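Local coordinates for ferric uptake regulation protein (Pseudomonas aeruginosa, PDB 1MZB) that probably represses iron-uptake genes when metal is bound, acting as a dimeric winged-helix DNA-binding regulator central to iron homeostasis, at residues Ser7-Lys15 against Thr61-Val69. Residues are numbered along the deposited sequence; the frame is centred on the assembly and turned at random.
Sequences SELRKAGLK and TQFEAAGLV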
loop_
_atom_site.group_PDB
_atom_site.type_symbol
_atom_site.label_atom_id
_atom_site.label_comp_id
_atom_site.label_asym_id
_atom_site.label_seq_id
_atom_site.Cartn_x
_atom_site.Cartn_y
_atom_site.Cartn_z
ATOM N N SER A 7 -20.703 3.451 -6.555
ATOM C CA SER A 7 -20.748 2.668 -5.332
ATOM C C SER A 7 -19.926 3.343 -4.251
ATOM O O SER A 7 -20.356 3.434 -3.105
ATOM C CB SER A 7 -20.227 1.244 -5.564
ATOM O OG SER A 7 -20.959 0.613 -6.603
ATOM N N GLU A 8 -18.748 3.845 -4.616
ATOM C CA GLU A 8 -17.906 4.503 -3.625
ATOM C C GLU A 8 -18.605 5.692 -3.006
ATOM O O GLU A 8 -18.563 5.883 -1.792
ATOM C CB GLU A 8 -16.598 4.946 -4.268
ATOM C CG GLU A 8 -15.743 3.782 -4.695
ATOM C CD GLU A 8 -14.405 4.238 -5.224
ATOM O OE1 GLU A 8 -14.400 4.935 -6.254
ATOM O OE2 GLU A 8 -13.375 3.906 -4.599
ATOM N N LEU A 9 -19.256 6.487 -3.845
ATOM C CA LEU A 9 -19.977 7.663 -3.380
ATOM C C LEU A 9 -21.171 7.295 -2.495
ATOM O O LEU A 9 -21.405 7.928 -1.467
ATOM C CB LEU A 9 -20.447 8.496 -4.577
ATOM C CG LEU A 9 -19.365 9.248 -5.366
ATOM C CD1 LEU A 9 -20.005 9.974 -6.547
ATOM C CD2 LEU A 9 -18.661 10.275 -4.447
ATOM N N ARG A 10 -21.927 6.268 -2.883
ATOM C CA ARG A 10 -23.086 5.860 -2.082
ATOM C C ARG A 10 -22.658 5.288 -0.741
ATOM O O ARG A 10 -23.207 5.660 0.297
ATOM C CB ARG A 10 -23.937 4.860 -2.866
ATOM C CG ARG A 10 -24.625 5.538 -4.035
ATOM C CD ARG A 10 -25.265 4.583 -5.007
ATOM N NE ARG A 10 -25.881 5.334 -6.096
ATOM C CZ ARG A 10 -25.856 4.966 -7.373
ATOM N NH1 ARG A 10 -25.240 3.845 -7.733
ATOM N NH2 ARG A 10 -26.445 5.725 -8.291
ATOM N N LYS A 11 -21.666 4.404 -0.756
ATOM C CA LYS A 11 -21.149 3.822 0.479
ATOM C C LYS A 11 -20.709 4.925 1.442
ATOM O O LYS A 11 -20.723 4.724 2.662
ATOM C CB LYS A 11 -19.951 2.918 0.195
ATOM C CG LYS A 11 -20.267 1.448 -0.053
ATOM C CD LYS A 11 -20.742 1.153 -1.481
ATOM C CE LYS A 11 -22.217 1.485 -1.690
ATOM N NZ LYS A 11 -22.638 1.332 -3.121
ATOM N N ALA A 12 -20.330 6.082 0.894
ATOM C CA ALA A 12 -19.878 7.223 1.691
ATOM C C ALA A 12 -21.005 8.192 2.046
ATOM O O ALA A 12 -20.749 9.314 2.484
ATOM C CB ALA A 12 -18.765 7.969 0.948
ATOM N N GLY A 13 -22.252 7.758 1.864
ATOM C CA GLY A 13 -23.392 8.602 2.182
ATOM C C GLY A 13 -23.449 9.891 1.393
ATOM O O GLY A 13 -23.972 10.910 1.871
ATOM N N LEU A 14 -22.921 9.846 0.176
ATOM C CA LEU A 14 -22.894 11.015 -0.692
ATOM C C LEU A 14 -23.649 10.774 -1.992
ATOM O O LEU A 14 -23.388 9.801 -2.700
ATOM C CB LEU A 14 -21.449 11.389 -1.025
ATOM C CG LEU A 14 -20.519 11.659 0.164
ATOM C CD1 LEU A 14 -19.152 12.099 -0.375
ATOM C CD2 LEU A 14 -21.116 12.745 1.065
ATOM N N LYS A 15 -24.579 11.673 -2.305
ATOM C CA LYS A 15 -25.369 11.552 -3.524
ATOM C C LYS A 15 -24.438 11.635 -4.719
ATOM O O LYS A 15 -23.437 12.351 -4.680
ATOM C CB LYS A 15 -26.412 12.663 -3.588
ATOM N N THR A 61 -13.289 18.474 0.167
ATOM C CA THR A 61 -13.543 18.527 1.620
ATOM C C THR A 61 -14.701 17.568 1.984
ATOM O O THR A 61 -14.689 16.924 3.041
ATOM C CB THR A 61 -13.852 19.963 2.092
ATOM O OG1 THR A 61 -12.657 20.761 1.923
ATOM C CG2 THR A 61 -14.223 19.976 3.581
ATOM N N GLN A 62 -15.648 17.433 1.065
ATOM C CA GLN A 62 -16.783 16.500 1.263
ATOM C C GLN A 62 -16.199 15.084 1.282
ATOM O O GLN A 62 -16.566 14.266 2.140
ATOM C CB GLN A 62 -17.815 16.654 0.126
ATOM C CG GLN A 62 -18.484 18.038 0.029
ATOM C CD GLN A 62 -19.612 18.145 -0.996
ATOM O OE1 GLN A 62 -19.490 17.691 -2.145
ATOM N NE2 GLN A 62 -20.732 18.765 -0.580
ATOM N N PHE A 63 -15.281 14.800 0.347
ATOM C CA PHE A 63 -14.642 13.483 0.258
ATOM C C PHE A 63 -13.815 13.174 1.490
ATOM O O PHE A 63 -13.753 12.042 1.953
ATOM C CB PHE A 63 -13.714 13.398 -0.968
ATOM C CG PHE A 63 -14.431 13.260 -2.271
ATOM C CD1 PHE A 63 -15.817 13.246 -2.325
ATOM C CD2 PHE A 63 -13.715 13.169 -3.449
ATOM C CE1 PHE A 63 -16.472 13.138 -3.541
ATOM C CE2 PHE A 63 -14.374 13.065 -4.679
ATOM C CZ PHE A 63 -15.747 13.052 -4.719
ATOM N N GLU A 64 -13.166 14.200 2.028
ATOM C CA GLU A 64 -12.333 14.012 3.189
ATOM C C GLU A 64 -13.160 13.638 4.425
ATOM O O GLU A 64 -12.814 12.720 5.170
ATOM C CB GLU A 64 -11.558 15.296 3.459
ATOM C CG GLU A 64 -10.630 15.193 4.625
ATOM C CD GLU A 64 -10.844 16.348 5.564
ATOM O OE1 GLU A 64 -10.315 17.454 5.277
ATOM O OE2 GLU A 64 -11.586 16.155 6.567
ATOM N N ALA A 65 -14.223 14.381 4.640
ATOM C CA ALA A 65 -15.100 14.156 5.791
ATOM C C ALA A 65 -15.728 12.768 5.734
ATOM O O ALA A 65 -15.915 12.104 6.768
ATOM C CB ALA A 65 -16.172 15.204 5.811
ATOM N N ALA A 66 -16.043 12.349 4.516
ATOM C CA ALA A 66 -16.656 11.056 4.249
ATOM C C ALA A 66 -15.688 9.899 4.366
ATOM O O ALA A 66 -16.109 8.744 4.481
ATOM C CB ALA A 66 -17.289 11.077 2.846
ATOM N N GLY A 67 -14.394 10.188 4.324
ATOM C CA GLY A 67 -13.418 9.127 4.419
ATOM C C GLY A 67 -12.921 8.615 3.076
ATOM O O GLY A 67 -12.129 7.679 3.040
ATOM N N LEU A 68 -13.376 9.201 1.982
ATOM C CA LEU A 68 -12.889 8.771 0.672
ATOM C C LEU A 68 -11.461 9.300 0.441
ATOM O O LEU A 68 -10.695 8.722 -0.330
ATOM C CB LEU A 68 -13.786 9.304 -0.428
ATOM C CG LEU A 68 -15.132 8.592 -0.502
ATOM C CD1 LEU A 68 -15.969 9.262 -1.582
ATOM C CD2 LEU A 68 -14.894 7.101 -0.811
ATOM N N VAL A 69 -11.128 10.432 1.054
ATOM C CA VAL A 69 -9.753 10.958 0.896
ATOM C C VAL A 69 -9.234 11.381 2.257
ATOM O O VAL A 69 -10.018 11.540 3.194
ATOM C CB VAL A 69 -9.635 12.181 -0.079
ATOM C CG1 VAL A 69 -10.281 11.865 -1.420
ATOM C CG2 VAL A 69 -10.174 13.435 0.530
#
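Leu9, Ala12 and Leu14 close against Phe63, Ala66 and Leu68 where helix 4-11 and helix 53-66 both come to an end. The second helix runs into strand 69-72, the first strand of the two-stranded wing, so this is the N-terminal helix of a Fur-type winged-helix domain packed on the end of what is, by position before the wing, probably the recognition helix. Each helix is ended by a Schellman motif, with Gly13 and Gly67 at positive phi, and after each glycine the backbone carries a leucine, Leu14 or Leu68, whose CB points toward the other segment.

The Phe63 ring meets Leu14 and Leu9 through neighbouring carbons, from different directions. Leu14 CD1 lies near the ring plane, at the edge, 4.0 Å from Phe63 CD1. Leu9 CD2 arrives obliquely, 3.7 Å from Phe63 CE1, and also reaches Phe63 CZ. With CG anti to its carbonyl carbon (chi1 -71°), Leu9 extends this methyl to the ring although its CB does not point straight across. The same methyl also meets Leu68, whose CD1 is 4.1 Å from Leu9 CD2.

Nearer the helix ends the fit narrows to methyl against methyl: Ala12 CB stands 3.9 Å from Ala66 CB and touches Leu68 CG as well. The CA atoms of Ala12 and Ala66, 5.6 Å apart, are the nearest CA pair between the two segments. Leu24 of helix 18-28 touches both Glu8 and Phe63, while the Glu8 carboxylate makes a salt bridge to Lys110 of the second subunit. Gln62 OE1 accepts a hydrogen bond from Arg20 NE, and the backbone O of Gln62 lies 4.2 Å from Leu14 CD1, the same methyl that sits 3.9 Å from Ala66 CB.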